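Local coordinates for protein alanine racemase (Acinetobacter baumannii, PDB 4QHR) that belongs to the alanine racemase family, joining an N-terminal TIM barrel to a mainly beta C-terminal domain and carrying a covalently attached pyridoxal phosphate, at residues Arg327-Val332 / Tyr341-Arg346; Gly216-Ala221 / His226-Lys231; Asp275-Ala280 / Asn285-Asp290; Cys294-Arg299 / Ile305-Thr310. All blocks are in the same frame, centred on the assembly; numbering follows the deposited sequence.

Contact 1: Arg327-Val332 / Tyr341-Arg346; sequences RLVDDV and YELLCR
V332 and L343 make the tightest apolar touch between helix 329-335 and helix 340-345: V332 CG1 lies 3.5 Å from L343 CD2. The two side chains meet at a slant, and the same leucine methyl also lies 3.8 Å from V329 O. L343 reaches there by an uncommon leucine conformation, with CG opposite the carbonyl carbon and chi2 at 57°, which sends CD2 at the facing helix. One turn before V332, V329 runs past L343 in the opposing sense. Its CG2 branch does the touching, because chi1 of 72°, measured to CG1, leaves CG2 anti to the backbone N, 4.0 Å from L343 CB; CG2 is also 4.1 Å from L344 CD2. Beside this apolar seam, D330 OD1 receives a bond from water 1 at 2.8 Å, and the water accepts a weak one from Y341 N at 3.3 Å. E342 and R346 sit where the second subunit packs. R346 NH1 forms a salt bridge to E342 OE2 at 2.7 Å, coming from above the carboxylate plane, 50° out of it. E342 OE2 also accepts from R279 N of the second subunit, and R346 NE is hydrogen-bonded to R346 O of the second subunit, so the charged pair belongs to the dimer interface. Y341 OH is hydrogen-bonded to phosphate oxygen OP2 of the modified lysine at position 34. This is a buried pair of consecutive short helices in the C-terminal domain: helix 340-345 contributes Y341 to the cofactor phosphate and, with R346 just after it, borders the second subunit, while helix 329-335 packs against it.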
# COMPACT_ATOMS: atom_id res chain seq x y z
N ARG A 327 -8.98 13.88 -11.11
CA ARG A 327 -9.60 13.33 -9.88
C ARG A 327 -8.60 13.55 -8.74
O ARG A 327 -7.50 12.96 -8.73
CB ARG A 327 -9.89 11.86 -10.05
CG ARG A 327 -10.55 11.13 -8.89
CD ARG A 327 -11.88 11.75 -8.48
NE ARG A 327 -12.48 11.00 -7.37
CZ ARG A 327 -13.48 11.43 -6.62
NH1 ARG A 327 -14.03 12.62 -6.86
NH2 ARG A 327 -13.90 10.67 -5.60
N LEU A 328 -8.95 14.39 -7.79
CA LEU A 328 -7.99 14.83 -6.76
C LEU A 328 -7.80 13.74 -5.72
O LEU A 328 -8.79 13.19 -5.22
CB LEU A 328 -8.39 16.15 -6.11
CG LEU A 328 -8.49 17.32 -7.09
CD1 LEU A 328 -9.20 18.45 -6.39
CD2 LEU A 328 -7.11 17.75 -7.58
N VAL A 329 -6.52 13.44 -5.42
CA VAL A 329 -6.19 12.39 -4.45
C VAL A 329 -6.93 12.58 -3.12
O VAL A 329 -7.34 11.59 -2.55
CB VAL A 329 -4.68 12.23 -4.23
CG1 VAL A 329 -4.13 13.42 -3.43
CG2 VAL A 329 -4.37 10.93 -3.52
N ASP A 330 -7.12 13.82 -2.64
CA ASP A 330 -7.88 14.03 -1.37
C ASP A 330 -9.39 13.73 -1.48
O ASP A 330 -10.03 13.43 -0.48
CB ASP A 330 -7.68 15.46 -0.81
CG ASP A 330 -6.27 15.72 -0.43
OD1 ASP A 330 -5.78 15.01 0.46
OD2 ASP A 330 -5.65 16.61 -1.05
N ASP A 331 -9.98 13.82 -2.68
CA ASP A 331 -11.37 13.38 -2.86
C ASP A 331 -11.45 11.85 -2.83
O ASP A 331 -12.37 11.26 -2.24
CB ASP A 331 -11.99 13.92 -4.15
CG ASP A 331 -12.13 15.43 -4.15
OD1 ASP A 331 -12.22 15.99 -3.07
OD2 ASP A 331 -12.14 16.06 -5.20
N VAL A 332 -10.50 11.18 -3.47
CA VAL A 332 -10.42 9.71 -3.37
C VAL A 332 -10.24 9.29 -1.92
O VAL A 332 -10.95 8.39 -1.41
CB VAL A 332 -9.27 9.10 -4.22
CG1 VAL A 332 -9.30 7.62 -4.10
CG2 VAL A 332 -9.41 9.49 -5.66
N TYR A 341 -2.49 11.77 2.36
CA TYR A 341 -1.20 11.32 2.81
C TYR A 341 -1.13 9.80 2.74
O TYR A 341 -0.09 9.24 2.34
CB TYR A 341 -0.98 11.64 4.29
CG TYR A 341 -0.86 13.08 4.80
CD1 TYR A 341 -1.95 13.91 4.88
CD2 TYR A 341 0.38 13.57 5.29
CE1 TYR A 341 -1.86 15.17 5.37
CE2 TYR A 341 0.46 14.88 5.80
CZ TYR A 341 -0.67 15.66 5.84
OH TYR A 341 -0.66 16.96 6.36
N GLU A 342 -2.17 9.12 3.20
CA GLU A 342 -2.13 7.65 3.27
C GLU A 342 -2.17 7.00 1.89
O GLU A 342 -1.51 6.01 1.69
CB GLU A 342 -3.24 7.08 4.17
CG GLU A 342 -3.20 5.56 4.25
CD GLU A 342 -4.16 4.94 5.18
OE1 GLU A 342 -5.26 5.55 5.43
OE2 GLU A 342 -3.82 3.83 5.67
N LEU A 343 -2.93 7.56 0.95
CA LEU A 343 -3.05 6.99 -0.40
C LEU A 343 -1.71 7.09 -1.12
O LEU A 343 -1.26 6.16 -1.83
CB LEU A 343 -4.14 7.66 -1.21
CG LEU A 343 -5.58 7.14 -1.06
CD1 LEU A 343 -5.93 7.24 0.37
CD2 LEU A 343 -6.56 7.90 -1.92
N LEU A 344 -1.04 8.19 -0.86
CA LEU A 344 0.19 8.50 -1.54
C LEU A 344 1.31 7.56 -1.06
O LEU A 344 2.19 7.23 -1.86
CB LEU A 344 0.55 10.01 -1.38
CG LEU A 344 -0.41 11.02 -2.03
CD1 LEU A 344 -0.13 12.44 -1.53
CD2 LEU A 344 -0.31 10.93 -3.56
N CYS A 345 1.22 7.14 0.20
CA CYS A 345 2.24 6.30 0.86
C CYS A 345 2.05 4.80 0.74
O CYS A 345 2.99 4.08 1.07
CB CYS A 345 2.34 6.65 2.36
SG CYS A 345 3.08 8.24 2.64
N ARG A 346 0.87 4.30 0.32
CA ARG A 346 0.60 2.85 0.38
C ARG A 346 0.34 2.23 -1.02
O ARG A 346 -0.50 1.38 -1.18
CB ARG A 346 -0.51 2.60 1.35
CG ARG A 346 -0.05 2.74 2.84
CD ARG A 346 -1.17 2.39 3.76
NE ARG A 346 -1.62 0.96 3.67
CZ ARG A 346 -2.84 0.54 3.99
NH1 ARG A 346 -3.78 1.41 4.40
NH2 ARG A 346 -3.18 -0.75 3.90
O HOH W 1 -3.58 14.90 2.15

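Contact 2: Gly216-Ala221 / His226-Lys231; sequences GASPFA and HDLDLK
This is a largely buried apolar contact inside the linker that leaves the last strand of the N-terminal TIM barrel, 207-208, and leads into the long strand 234-246 of the C-terminal domain. The chain turns back on itself through helix 225-228, whose C-terminal end is a Schellman motif: D229 has a positive phi and bonds back into the last helical turn. The touching parts, CA 216 to 220 and CA 228 to 231, run 154° apart. L228 makes the largest single contribution to the packing, with its two methyls divided between partners. CD1 touches P219 at CD, 3.7 Å away, and lies 3.5 Å from S218 OG. CD2 sits near the plane of the F220 ring, at its edge, 4.0 Å from CD2 of that phenylalanine. P219 CG stands 3.8 Å above one face of this ring, toward the rim, while S218 OG is hydrogen-bonded to K223 O in the intervening turn. L230 adds a second contact, its CD1 lying 3.9 Å from A217 O. Helices 194-199 and 10-23 pack against the linker: F198 of the first touches L228, and R19 of the second bonds the carbonyls of L228 and D229. At the far end the backbones themselves close up, G216 CA giving a CA-H...O contact to K231 O at 3.3 Å, with 154° at the hydrogen.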
# COMPACT_ATOMS: atom_id res chain seq x y z
N GLY A 216 1.50 18.61 -3.60
CA GLY A 216 0.29 19.07 -4.21
C GLY A 216 -0.91 18.29 -3.77
O GLY A 216 -1.76 17.96 -4.55
N ALA A 217 -0.96 18.02 -2.49
CA ALA A 217 -2.13 17.51 -1.85
C ALA A 217 -2.39 18.45 -0.67
O ALA A 217 -1.50 19.20 -0.22
CB ALA A 217 -1.92 16.05 -1.42
N SER A 218 -3.62 18.42 -0.17
CA SER A 218 -4.09 19.39 0.86
C SER A 218 -3.89 18.97 2.31
O SER A 218 -4.21 17.87 2.69
CB SER A 218 -5.57 19.65 0.70
OG SER A 218 -5.97 20.64 1.65
N PRO A 219 -3.36 19.87 3.14
CA PRO A 219 -3.33 19.57 4.60
C PRO A 219 -4.71 19.77 5.30
O PRO A 219 -4.79 19.48 6.48
CB PRO A 219 -2.39 20.62 5.17
CG PRO A 219 -2.18 21.61 4.15
CD PRO A 219 -2.82 21.19 2.84
N PHE A 220 -5.71 20.25 4.56
CA PHE A 220 -7.01 20.68 5.13
C PHE A 220 -8.17 19.90 4.51
O PHE A 220 -8.26 19.79 3.28
CB PHE A 220 -7.25 22.16 4.85
CG PHE A 220 -6.17 23.07 5.36
CD1 PHE A 220 -5.94 23.18 6.70
CD2 PHE A 220 -5.41 23.86 4.49
CE1 PHE A 220 -4.96 24.02 7.19
CE2 PHE A 220 -4.42 24.72 4.97
CZ PHE A 220 -4.18 24.78 6.34
N ALA A 221 -9.07 19.43 5.35
CA ALA A 221 -10.26 18.70 4.90
C ALA A 221 -11.21 19.58 4.12
O ALA A 221 -11.90 19.09 3.23
CB ALA A 221 -11.00 18.08 6.10
N HIS A 226 -6.62 23.51 -5.34
CA HIS A 226 -6.92 24.71 -6.12
C HIS A 226 -7.13 25.93 -5.25
O HIS A 226 -6.67 26.99 -5.60
CB HIS A 226 -8.18 24.53 -6.93
CG HIS A 226 -8.10 23.39 -7.86
ND1 HIS A 226 -7.04 23.22 -8.73
CD2 HIS A 226 -8.94 22.35 -8.07
CE1 HIS A 226 -7.25 22.12 -9.45
NE2 HIS A 226 -8.39 21.59 -9.07
N ASP A 227 -7.82 25.76 -4.14
CA ASP A 227 -8.00 26.85 -3.16
C ASP A 227 -6.68 27.31 -2.58
O ASP A 227 -6.52 28.49 -2.21
CB ASP A 227 -8.88 26.47 -1.97
CG ASP A 227 -10.29 26.06 -2.37
OD1 ASP A 227 -10.83 26.66 -3.34
OD2 ASP A 227 -10.83 25.12 -1.71
N LEU A 228 -5.74 26.39 -2.50
CA LEU A 228 -4.47 26.66 -1.88
C LEU A 228 -3.39 27.06 -2.83
O LEU A 228 -2.31 27.38 -2.35
CB LEU A 228 -3.99 25.40 -1.11
CG LEU A 228 -4.92 24.92 0.00
CD1 LEU A 228 -4.36 23.58 0.53
CD2 LEU A 228 -5.04 25.92 1.13
N ASP A 229 -3.70 27.04 -4.13
CA ASP A 229 -2.76 27.25 -5.22
C ASP A 229 -1.56 26.28 -5.12
O ASP A 229 -0.39 26.70 -5.11
CB ASP A 229 -2.30 28.73 -5.38
CG ASP A 229 -1.42 28.96 -6.63
OD1 ASP A 229 -1.46 28.23 -7.67
OD2 ASP A 229 -0.65 29.91 -6.57
N LEU A 230 -1.88 24.99 -5.06
CA LEU A 230 -0.85 23.94 -5.16
C LEU A 230 -1.09 23.06 -6.39
O LEU A 230 -2.25 22.86 -6.80
CB LEU A 230 -0.84 23.08 -3.90
CG LEU A 230 -0.57 23.79 -2.58
CD1 LEU A 230 -0.99 22.91 -1.39
CD2 LEU A 230 0.92 24.09 -2.45
N LYS A 231 -0.02 22.51 -6.96
CA LYS A 231 -0.12 21.66 -8.13
C LYS A 231 0.08 20.17 -7.80
O LYS A 231 1.15 19.78 -7.34
CB LYS A 231 0.94 22.09 -9.13
CG LYS A 231 0.52 23.38 -9.79
CD LYS A 231 1.52 23.85 -10.79
CE LYS A 231 0.99 25.19 -11.31
NZ LYS A 231 1.99 25.56 -12.32

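Contact 3: Asp275-Ala280 / Asn285-Asp290; sequences DGYPRA and NFVAID
Y277 OH donates to water 2 at 2.6 Å, and the water in turn donates a hydrogen bond to F286 O at 2.7 Å, which makes a two-step bridge from the tyrosine to the backbone of the opposite segment. The water lies at the edge of the Y277 ring and in its plane. N285 ND2 is also only 2.7 Å from Y277 OH, but the angle is too poor for a hydrogen bond; the two side chains arrive from opposite directions with ring and amide planes 32° apart. The amide is held from its other end, since N285 OD1 accepts from R327 NH2. F286 and V287 belong to strand 286-289 of the C-terminal sheet, which forms a hairpin with strand 292-297, and Y277 reaches this sheet from the loop after strand 264-269. A chi1 of -170°, with CG opposite the backbone N, extends the phenol that far. V287 crosses it at about a right angle, presenting CG1 at 3.9 Å from Y277 OH, while V296 and I305 pack on the same tyrosine. Two residues beyond Y277, R279 NH1 is hydrogen-bonded to T338 OG1 of the second subunit.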
# COMPACT_ATOMS: atom_id res chain seq x y z
N ASP A 275 -2.11 -3.01 -6.40
CA ASP A 275 -1.30 -1.87 -6.84
C ASP A 275 -1.26 -0.73 -5.83
O ASP A 275 -0.50 0.20 -6.00
CB ASP A 275 -1.86 -1.31 -8.12
CG ASP A 275 -1.95 -2.33 -9.15
OD1 ASP A 275 -0.88 -2.57 -9.75
OD2 ASP A 275 -3.07 -2.90 -9.31
N GLY A 276 -2.06 -0.84 -4.80
CA GLY A 276 -2.22 0.22 -3.81
C GLY A 276 -3.42 1.12 -4.06
O GLY A 276 -3.58 2.09 -3.36
N TYR A 277 -4.30 0.79 -5.01
CA TYR A 277 -5.56 1.49 -5.11
C TYR A 277 -6.49 0.99 -3.98
O TYR A 277 -6.63 -0.22 -3.83
CB TYR A 277 -6.19 1.22 -6.47
CG TYR A 277 -7.40 2.09 -6.76
CD1 TYR A 277 -7.26 3.44 -7.06
CD2 TYR A 277 -8.66 1.57 -6.73
CE1 TYR A 277 -8.36 4.24 -7.34
CE2 TYR A 277 -9.77 2.35 -7.04
CZ TYR A 277 -9.62 3.69 -7.33
OH TYR A 277 -10.74 4.46 -7.62
N PRO A 278 -7.09 1.90 -3.18
CA PRO A 278 -7.74 1.46 -1.95
C PRO A 278 -9.02 0.69 -2.23
O PRO A 278 -9.68 0.98 -3.22
CB PRO A 278 -8.08 2.75 -1.20
CG PRO A 278 -7.37 3.84 -1.88
CD PRO A 278 -7.07 3.39 -3.28
N ARG A 279 -9.34 -0.27 -1.37
CA ARG A 279 -10.43 -1.20 -1.58
C ARG A 279 -11.74 -0.70 -1.03
O ARG A 279 -12.77 -0.82 -1.71
CB ARG A 279 -10.13 -2.55 -0.89
CG ARG A 279 -11.20 -3.60 -0.98
CD ARG A 279 -10.82 -4.93 -0.32
NE ARG A 279 -12.02 -5.77 -0.20
CZ ARG A 279 -12.92 -5.69 0.80
NH1 ARG A 279 -12.75 -4.84 1.83
NH2 ARG A 279 -13.97 -6.50 0.81
N ALA A 280 -11.73 -0.22 0.21
CA ALA A 280 -12.98 -0.12 0.95
C ALA A 280 -13.47 1.34 1.03
O ALA A 280 -12.82 2.19 1.61
CB ALA A 280 -12.82 -0.74 2.33
N ASN A 285 -17.01 6.54 -5.12
CA ASN A 285 -15.75 7.03 -5.63
C ASN A 285 -15.85 7.08 -7.16
O ASN A 285 -16.69 6.39 -7.77
CB ASN A 285 -14.62 6.09 -5.18
CG ASN A 285 -13.26 6.66 -5.50
OD1 ASN A 285 -13.07 7.87 -5.42
ND2 ASN A 285 -12.34 5.81 -5.98
N PHE A 286 -15.00 7.91 -7.76
CA PHE A 286 -14.97 8.13 -9.18
C PHE A 286 -13.55 8.02 -9.70
O PHE A 286 -12.59 8.24 -8.95
CB PHE A 286 -15.54 9.53 -9.50
CG PHE A 286 -16.99 9.70 -9.08
CD1 PHE A 286 -17.28 10.08 -7.81
CD2 PHE A 286 -18.03 9.43 -9.97
CE1 PHE A 286 -18.62 10.19 -7.39
CE2 PHE A 286 -19.36 9.55 -9.57
CZ PHE A 286 -19.64 9.93 -8.25
N VAL A 287 -13.43 7.70 -10.98
CA VAL A 287 -12.19 7.88 -11.73
C VAL A 287 -12.41 8.97 -12.82
O VAL A 287 -13.56 9.32 -13.14
CB VAL A 287 -11.71 6.61 -12.38
CG1 VAL A 287 -11.51 5.51 -11.33
CG2 VAL A 287 -12.69 6.09 -13.47
N ALA A 288 -11.33 9.45 -13.40
CA ALA A 288 -11.40 10.48 -14.43
C ALA A 288 -11.03 9.85 -15.76
O ALA A 288 -9.96 9.21 -15.88
CB ALA A 288 -10.48 11.63 -14.10
N ILE A 289 -11.90 9.99 -16.75
CA ILE A 289 -11.68 9.42 -18.09
C ILE A 289 -12.26 10.40 -19.12
O ILE A 289 -13.42 10.79 -18.98
CB ILE A 289 -12.47 8.09 -18.32
CG1 ILE A 289 -12.11 7.06 -17.28
CG2 ILE A 289 -12.24 7.58 -19.75
CD1 ILE A 289 -12.87 5.75 -17.39
N ASP A 290 -11.47 10.76 -20.14
CA ASP A 290 -11.94 11.52 -21.31
C ASP A 290 -12.61 12.85 -20.87
O ASP A 290 -13.59 13.30 -21.49
CB ASP A 290 -12.90 10.63 -22.16
CG ASP A 290 -13.22 11.24 -23.56
OD1 ASP A 290 -12.28 11.68 -24.23
OD2 ASP A 290 -14.40 11.29 -23.97
O HOH W 2 -10.34 6.93 -8.14

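Contact 4: Cys294-Arg299 / Ile305-Thr310; sequences CPVVGR and IAIDVT
V296 and I307 form an antiparallel non-hydrogen-bonded pair with CA atoms 4.4 Å apart, in a beta hairpin whose strands, 294-297 and 305-308, have N-to-C directions at 138°, well twisted from exact antiparallelism. D308 N donates to P295 O at 2.9 Å on one side of this pair. On the other, V297 N donates to A306 O at 2.8 Å, nearly straight at 172°, although it approaches from above the carbonyl plane. Toward the hairpin turn the strands part: A306 N donates to water 3 at 2.8 Å, and that water also lies within bonding reach of V297 O and R299 O. Side chains follow the alternation of the sheet. V297 shares a face with A306, its CG2 resting 3.9 Å from A306 CB, while its other branch, CG1, stands 4.0 Å from D308 CB. P295 crosses D308 and brings ring atom CG 3.8 Å from D308 CB, so the side chain of D308 meets the facing strand through its methylene. A chi1 of 176° turns its carboxylate along the chain, where OD1 accepts both T310 N, an Asx turn, and T310 OG1 at 2.7 Å, the latter on the syn lone pair. V296 and I307 share the face packed against V287. The chemistry thus implies division of labour: main-chain bonds set the register, a water stands in where the strands separate, and the one acidic group serves the turn after its strand.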
# COMPACT_ATOMS: atom_id res chain seq x y z
N CYS A 294 -16.31 9.05 -13.78
CA CYS A 294 -17.07 7.81 -13.87
C CYS A 294 -17.04 7.05 -12.55
O CYS A 294 -15.96 6.83 -11.99
CB CYS A 294 -16.48 6.91 -14.95
SG CYS A 294 -16.40 7.73 -16.54
N PRO A 295 -18.22 6.63 -12.05
CA PRO A 295 -18.24 5.94 -10.79
C PRO A 295 -17.61 4.54 -10.84
O PRO A 295 -17.71 3.81 -11.83
CB PRO A 295 -19.74 5.82 -10.46
CG PRO A 295 -20.45 6.01 -11.71
CD PRO A 295 -19.57 6.80 -12.63
N VAL A 296 -16.90 4.22 -9.75
CA VAL A 296 -16.38 2.89 -9.51
C VAL A 296 -17.57 2.07 -8.98
O VAL A 296 -18.29 2.51 -8.08
CB VAL A 296 -15.22 2.94 -8.47
CG1 VAL A 296 -14.71 1.56 -8.16
CG2 VAL A 296 -14.12 3.87 -8.93
N VAL A 297 -17.79 0.89 -9.55
CA VAL A 297 -18.97 0.10 -9.23
C VAL A 297 -18.60 -1.26 -8.70
O VAL A 297 -17.66 -1.92 -9.22
CB VAL A 297 -19.97 -0.04 -10.40
CG1 VAL A 297 -20.46 1.35 -10.76
CG2 VAL A 297 -19.37 -0.70 -11.64
N GLY A 298 -19.33 -1.68 -7.68
CA GLY A 298 -19.06 -2.97 -7.04
C GLY A 298 -17.70 -2.95 -6.33
O GLY A 298 -17.06 -1.93 -6.24
N ARG A 299 -17.23 -4.09 -5.84
CA ARG A 299 -15.98 -4.11 -5.08
C ARG A 299 -14.70 -3.97 -5.93
O ARG A 299 -14.61 -4.41 -7.13
CB ARG A 299 -15.88 -5.39 -4.25
CG ARG A 299 -16.86 -5.40 -3.07
CD ARG A 299 -16.46 -6.42 -2.02
NE ARG A 299 -17.48 -6.53 -0.98
CZ ARG A 299 -17.83 -7.68 -0.37
NH1 ARG A 299 -17.28 -8.84 -0.69
NH2 ARG A 299 -18.77 -7.65 0.59
N ILE A 305 -10.64 -3.18 -11.17
CA ILE A 305 -11.84 -2.47 -10.74
C ILE A 305 -12.82 -2.37 -11.90
O ILE A 305 -12.44 -2.50 -13.10
CB ILE A 305 -11.55 -1.03 -10.13
CG1 ILE A 305 -11.06 -0.05 -11.21
CG2 ILE A 305 -10.61 -1.11 -8.98
CD1 ILE A 305 -10.77 1.37 -10.75
N ALA A 306 -14.10 -2.13 -11.55
CA ALA A 306 -15.14 -1.90 -12.55
C ALA A 306 -15.65 -0.45 -12.44
O ALA A 306 -15.80 0.08 -11.33
CB ALA A 306 -16.27 -2.89 -12.36
N ILE A 307 -15.92 0.17 -13.60
CA ILE A 307 -16.42 1.52 -13.68
C ILE A 307 -17.64 1.55 -14.60
O ILE A 307 -17.75 0.76 -15.57
CB ILE A 307 -15.34 2.50 -14.16
CG1 ILE A 307 -14.86 2.16 -15.53
CG2 ILE A 307 -14.10 2.50 -13.20
CD1 ILE A 307 -13.71 3.04 -15.93
N ASP A 308 -18.57 2.44 -14.28
CA ASP A 308 -19.72 2.69 -15.11
C ASP A 308 -19.33 3.68 -16.19
O ASP A 308 -19.08 4.84 -15.88
CB ASP A 308 -20.86 3.23 -14.25
CG ASP A 308 -22.08 3.61 -15.06
OD1 ASP A 308 -22.12 3.33 -16.26
OD2 ASP A 308 -23.01 4.18 -14.44
N VAL A 309 -19.31 3.21 -17.44
CA VAL A 309 -18.94 4.03 -18.57
C VAL A 309 -20.13 4.32 -19.48
O VAL A 309 -19.95 4.79 -20.59
CB VAL A 309 -17.80 3.43 -19.40
CG1 VAL A 309 -16.50 3.49 -18.59
CG2 VAL A 309 -18.10 2.01 -19.88
N THR A 310 -21.33 4.03 -19.01
CA THR A 310 -22.54 4.28 -19.79
C THR A 310 -22.50 5.66 -20.49
O THR A 310 -22.73 5.74 -21.72
CB THR A 310 -23.81 4.09 -18.94
OG1 THR A 310 -23.78 2.79 -18.35
CG2 THR A 310 -25.08 4.20 -19.85
O HOH W 3 -14.72 -1.96 -8.87

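Contacts 3 and 4 hold the same sheet: strand 286-289 pairs with 292-297 through N285 O to V296 N and V287 O to C294 N. Contact 4 is the more peripheral, its centre about 28 Å from that of the chain and only partly buried, and it relies on main-chain bonds. The other three are buried and no direct hydrogen bond spans their segments; a water bridge serves contact 3 and a weaker one contact 1, whereas contact 2 is packing with one CA-H...O approach. R327 to N285 ties contact 1 to contact 3, and D330 to S218 ties it to contact 2. Contacts 1 and 3 also reach the second subunit; contacts 2 and 4 do not.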